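Local coordinates for flagellar motor switch protein FliG (Aquifex aeolicus, PDB 3HJL) that probably forms part of the rotor-mounted switch complex (C ring) at the base of the flagellar basal body, where the direction of flagellar rotation is set, at residues T132-L137 against K162-L167; I252-V257 against Q276-N281. All coordinates share one frame; numbering follows the deposited sequence.

Contact 1: T132-L137 against K162-L167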
# COMPACT_ATOMS: atom_id res chain seq x y z
N THR A 132 -18.63 15.30 1.09
CA THR A 132 -17.26 14.78 0.86
C THR A 132 -16.42 15.75 0.02
O THR A 132 -15.23 15.95 0.30
CB THR A 132 -17.31 13.40 0.14
OG1 THR A 132 -18.23 12.54 0.84
CG2 THR A 132 -15.95 12.75 0.08
N ILE A 133 -17.05 16.34 -1.00
CA ILE A 133 -16.37 17.32 -1.87
C ILE A 133 -16.03 18.58 -1.05
O ILE A 133 -14.91 19.10 -1.14
CB ILE A 133 -17.22 17.73 -3.10
CG1 ILE A 133 -17.67 16.50 -3.92
CG2 ILE A 133 -16.42 18.67 -4.00
CD1 ILE A 133 -18.51 16.83 -5.14
N ALA A 134 -16.98 19.01 -0.22
CA ALA A 134 -16.81 20.18 0.65
C ALA A 134 -15.70 19.98 1.67
O ALA A 134 -14.87 20.86 1.86
CB ALA A 134 -18.11 20.48 1.38
N LEU A 135 -15.70 18.83 2.33
CA LEU A 135 -14.65 18.47 3.30
C LEU A 135 -13.26 18.45 2.66
O LEU A 135 -12.29 18.87 3.29
CB LEU A 135 -14.95 17.11 3.96
CG LEU A 135 -16.02 17.10 5.06
CD1 LEU A 135 -16.66 15.70 5.23
CD2 LEU A 135 -15.42 17.60 6.36
N PHE A 136 -13.18 17.94 1.43
CA PHE A 136 -11.92 17.89 0.66
C PHE A 136 -11.46 19.30 0.24
O PHE A 136 -10.30 19.67 0.45
CB PHE A 136 -12.10 17.01 -0.59
CG PHE A 136 -10.83 16.75 -1.36
CD1 PHE A 136 -9.93 15.79 -0.94
CD2 PHE A 136 -10.57 17.43 -2.55
CE1 PHE A 136 -8.78 15.53 -1.66
CE2 PHE A 136 -9.40 17.18 -3.27
CZ PHE A 136 -8.51 16.23 -2.83
N LEU A 137 -12.36 20.07 -0.36
CA LEU A 137 -12.05 21.43 -0.79
C LEU A 137 -11.74 22.38 0.36
O LEU A 137 -10.93 23.28 0.19
CB LEU A 137 -13.17 22.02 -1.67
CG LEU A 137 -13.39 21.43 -3.08
CD1 LEU A 137 -14.36 22.29 -3.86
CD2 LEU A 137 -12.10 21.28 -3.85
N LYS A 162 -22.01 25.90 -0.21
CA LYS A 162 -22.95 25.99 0.92
C LYS A 162 -22.52 25.07 2.06
O LYS A 162 -22.64 25.44 3.23
CB LYS A 162 -24.36 25.60 0.46
CG LYS A 162 -25.46 25.77 1.53
CD LYS A 162 -26.77 25.06 1.15
CE LYS A 162 -26.68 23.55 1.37
NZ LYS A 162 -27.96 22.84 1.06
N ARG A 163 -22.10 23.86 1.71
CA ARG A 163 -21.65 22.87 2.69
C ARG A 163 -20.30 23.24 3.31
O ARG A 163 -20.07 22.98 4.48
CB ARG A 163 -21.63 21.47 2.10
CG ARG A 163 -23.02 20.84 2.01
CD ARG A 163 -22.97 19.41 1.52
NE ARG A 163 -24.00 18.57 2.16
CZ ARG A 163 -25.15 18.17 1.60
NH1 ARG A 163 -25.46 18.45 0.35
NH2 ARG A 163 -25.99 17.43 2.32
N ILE A 164 -19.41 23.84 2.51
CA ILE A 164 -18.18 24.41 3.03
C ILE A 164 -18.51 25.50 4.05
O ILE A 164 -17.91 25.54 5.12
CB ILE A 164 -17.28 25.01 1.91
CG1 ILE A 164 -16.68 23.91 1.02
CG2 ILE A 164 -16.12 25.83 2.54
CD1 ILE A 164 -16.06 24.42 -0.30
N ALA A 165 -19.48 26.36 3.71
CA ALA A 165 -19.94 27.45 4.58
C ALA A 165 -20.43 26.98 5.95
O ALA A 165 -20.20 27.65 6.96
CB ALA A 165 -21.06 28.26 3.88
N THR A 166 -21.11 25.83 5.98
CA THR A 166 -21.68 25.29 7.21
C THR A 166 -20.68 24.49 8.06
O THR A 166 -21.00 24.13 9.19
CB THR A 166 -22.91 24.41 6.90
OG1 THR A 166 -22.52 23.32 6.05
CG2 THR A 166 -23.97 25.22 6.19
N LEU A 167 -19.48 24.21 7.53
CA LEU A 167 -18.46 23.45 8.28
C LEU A 167 -18.00 24.19 9.51
O LEU A 167 -17.76 25.39 9.46
CB LEU A 167 -17.22 23.12 7.42
CG LEU A 167 -17.36 22.11 6.27
CD1 LEU A 167 -16.05 21.93 5.52
CD2 LEU A 167 -17.87 20.76 6.77

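Contact 2: I252-V257 against Q276-N281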
# COMPACT_ATOMS: atom_id res chain seq x y z
N ILE A 252 16.97 -33.88 -33.02
CA ILE A 252 17.46 -35.26 -32.77
C ILE A 252 18.02 -35.41 -31.35
O ILE A 252 17.69 -36.37 -30.66
CB ILE A 252 18.57 -35.69 -33.80
CG1 ILE A 252 17.94 -36.37 -35.01
CG2 ILE A 252 19.54 -36.67 -33.16
CD1 ILE A 252 17.03 -35.50 -35.81
N GLU A 253 18.83 -34.44 -30.92
CA GLU A 253 19.42 -34.45 -29.58
C GLU A 253 18.38 -34.25 -28.47
O GLU A 253 18.53 -34.79 -27.37
CB GLU A 253 20.52 -33.40 -29.46
CG GLU A 253 21.69 -33.56 -30.43
CD GLU A 253 22.41 -34.90 -30.32
OE1 GLU A 253 22.43 -35.50 -29.22
OE2 GLU A 253 22.96 -35.35 -31.34
N ILE A 254 17.34 -33.45 -28.76
CA ILE A 254 16.23 -33.24 -27.83
C ILE A 254 15.40 -34.53 -27.68
O ILE A 254 15.04 -34.92 -26.57
CB ILE A 254 15.32 -32.07 -28.29
CG1 ILE A 254 16.05 -30.74 -28.17
CG2 ILE A 254 14.06 -32.02 -27.44
CD1 ILE A 254 15.44 -29.64 -29.02
N LEU A 255 15.11 -35.18 -28.81
CA LEU A 255 14.38 -36.46 -28.82
C LEU A 255 15.12 -37.59 -28.07
O LEU A 255 14.49 -38.52 -27.57
CB LEU A 255 14.08 -36.90 -30.26
CG LEU A 255 13.03 -36.07 -31.01
CD1 LEU A 255 13.09 -36.33 -32.51
CD2 LEU A 255 11.63 -36.38 -30.48
N LYS A 256 16.45 -37.50 -28.02
CA LYS A 256 17.27 -38.43 -27.22
C LYS A 256 17.10 -38.27 -25.69
O LYS A 256 17.32 -39.23 -24.96
CB LYS A 256 18.76 -38.28 -27.59
CG LYS A 256 19.12 -38.90 -28.94
CD LYS A 256 20.54 -38.53 -29.39
CE LYS A 256 20.89 -39.22 -30.71
NZ LYS A 256 22.17 -38.72 -31.30
N VAL A 257 16.66 -37.09 -25.23
CA VAL A 257 16.55 -36.79 -23.78
C VAL A 257 15.11 -36.66 -23.25
O VAL A 257 14.81 -37.19 -22.17
CB VAL A 257 17.36 -35.51 -23.39
CG1 VAL A 257 16.99 -34.34 -24.26
CG2 VAL A 257 17.16 -35.16 -21.92
N GLN A 276 5.28 -31.01 -36.65
CA GLN A 276 6.01 -31.63 -37.77
C GLN A 276 7.53 -31.54 -37.63
O GLN A 276 8.25 -32.39 -38.15
CB GLN A 276 5.57 -31.03 -39.12
CG GLN A 276 4.12 -31.31 -39.52
CD GLN A 276 3.77 -32.79 -39.59
OE1 GLN A 276 4.63 -33.64 -39.86
NE2 GLN A 276 2.51 -33.11 -39.33
N LYS A 277 8.01 -30.51 -36.93
CA LYS A 277 9.44 -30.36 -36.67
C LYS A 277 9.99 -31.52 -35.85
O LYS A 277 11.09 -32.01 -36.12
CB LYS A 277 9.69 -29.03 -35.96
CG LYS A 277 11.14 -28.66 -35.87
CD LYS A 277 11.36 -27.16 -35.99
CE LYS A 277 12.83 -26.82 -36.15
NZ LYS A 277 13.44 -27.39 -37.40
N PHE A 278 9.22 -31.96 -34.85
CA PHE A 278 9.59 -33.13 -34.03
C PHE A 278 9.30 -34.45 -34.75
O PHE A 278 10.18 -35.31 -34.84
CB PHE A 278 8.87 -33.10 -32.67
CG PHE A 278 9.52 -32.19 -31.66
CD1 PHE A 278 10.68 -32.57 -31.01
CD2 PHE A 278 8.94 -30.96 -31.33
CE1 PHE A 278 11.28 -31.74 -30.07
CE2 PHE A 278 9.53 -30.12 -30.38
CZ PHE A 278 10.69 -30.52 -29.75
N LEU A 279 8.09 -34.58 -35.29
CA LEU A 279 7.66 -35.80 -36.01
C LEU A 279 8.53 -36.18 -37.21
O LEU A 279 8.75 -37.37 -37.45
CB LEU A 279 6.20 -35.66 -36.47
CG LEU A 279 5.13 -35.62 -35.38
CD1 LEU A 279 3.81 -35.15 -35.97
CD2 LEU A 279 4.98 -36.99 -34.70
N SER A 280 9.03 -35.19 -37.94
CA SER A 280 9.88 -35.45 -39.12
C SER A 280 11.28 -35.94 -38.76
O SER A 280 12.00 -36.40 -39.65
CB SER A 280 10.01 -34.19 -39.97
OG SER A 280 10.71 -33.18 -39.26
N ASN A 281 11.68 -35.80 -37.50
CA ASN A 281 12.99 -36.26 -37.02
C ASN A 281 12.94 -37.60 -36.26
O ASN A 281 13.98 -38.10 -35.83
CB ASN A 281 13.64 -35.16 -36.17
CG ASN A 281 14.18 -34.02 -37.02
OD1 ASN A 281 14.98 -34.23 -37.93
ND2 ASN A 281 13.75 -32.80 -36.72

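Contact 1: T132-L137 against K162-L167
Ala134 presses its methyl between Arg163 and Ile164, and this is where the two helices pack most tightly. Its CB lies 3.7 Å from Arg163 CB, and Ile164 CG1 comes to 3.6 Å from Ala134 O, so one small residue is touched at both its methyl and its carbonyl oxygen. The CA atoms of Ala134 and Ile164 are 5.0 Å apart, while the short helix axes pass at 8.6 Å with a crossing angle of -62°. With CG1 anti to its carbonyl carbon (chi1 -70°), Ile164 sets CG1 against Ala134 and sends CD1 on to 4.0 Å from Leu137 CB. Leu137 is buried, with Ile148 and Ile149 of helix 142-150 also against it. The two segments belong to the middle domain of FliG, in an all-helical, armadillo-like fold, and Arg163 is the arginine of the EHPQR motif. Only the root of that side chain joins the packing. The rest of it leads away past His129 to a salt bridge with Glu159, and NE makes a weak hydrogen bond to Gln131, another residue of the motif. Leu167 turns CD1 toward Ala134 O; its other methyl makes a looser touch, CD2 to Leu135 CD2 at 4.0 Å, where two partly exposed side chains cross at a slant. Val170 and Tyr174 add further contacts to Leu135 there.

Contact 2: I252-V257 against Q276-N281
Asn281 ND2 is held by two acceptors: Asp248 OD2, at the start of helix 248-255, and Lys277 O, one turn back in its own segment. The second bond is weak, with ND2 2.8 Å from Lys277 O but an N-H...O angle of only 127°. Fixed in this way, the amide lies beside Ile252, whose CD1 reaches to 3.2 Å from Asn281 OD1 and also touches Asn281 CB. The two side chains cross at about a right angle, in close contact; the first torsion of Ile252, -91°, lies about 30° from the usual staggered value. One turn further along, Leu255 uses both branches. CD1 rests 3.9 Å from Asn281 CB and as near to Phe278 O, while CD2 comes obliquely to the ring, 4.0 Å from Phe278 CD1. Ile254 approaches the same ring differently, setting CG2 at its edge and close to its plane, 3.8 Å from Phe278 CE1. Leu263 and Leu267 of helix 260-268 also touch the ring, so Phe278 is buried among helices of the C-terminal domain, and Ile254 reaches on to Ile316 and Met319 of helix 302-320. No hydrogen bond links the two segments; their contact is mainly apolar, with methyls also resting on carbonyl and amide oxygens, and the one amide at the interface is oriented through Asp248, one turn before Ile252.

In the fold
Contacts 1 and 2 follow one another along the chain, in the middle and C-terminal domains, and do not touch: their centres are 73 Å apart and their nearest atoms about 57 Å. They lie on opposite sides of the chain's centre, with their centres about 28 Å (contact 1) and 49 Å (contact 2) from it. In each, a helix packs against the next but one, past helix 142-150 in the first case and helix 260-268 in the second. Contact 1 holds the EHPQR arginine, part of a motif linked in this family to FliM binding; contact 2 lies away from it, in the domain generally held to face the stator.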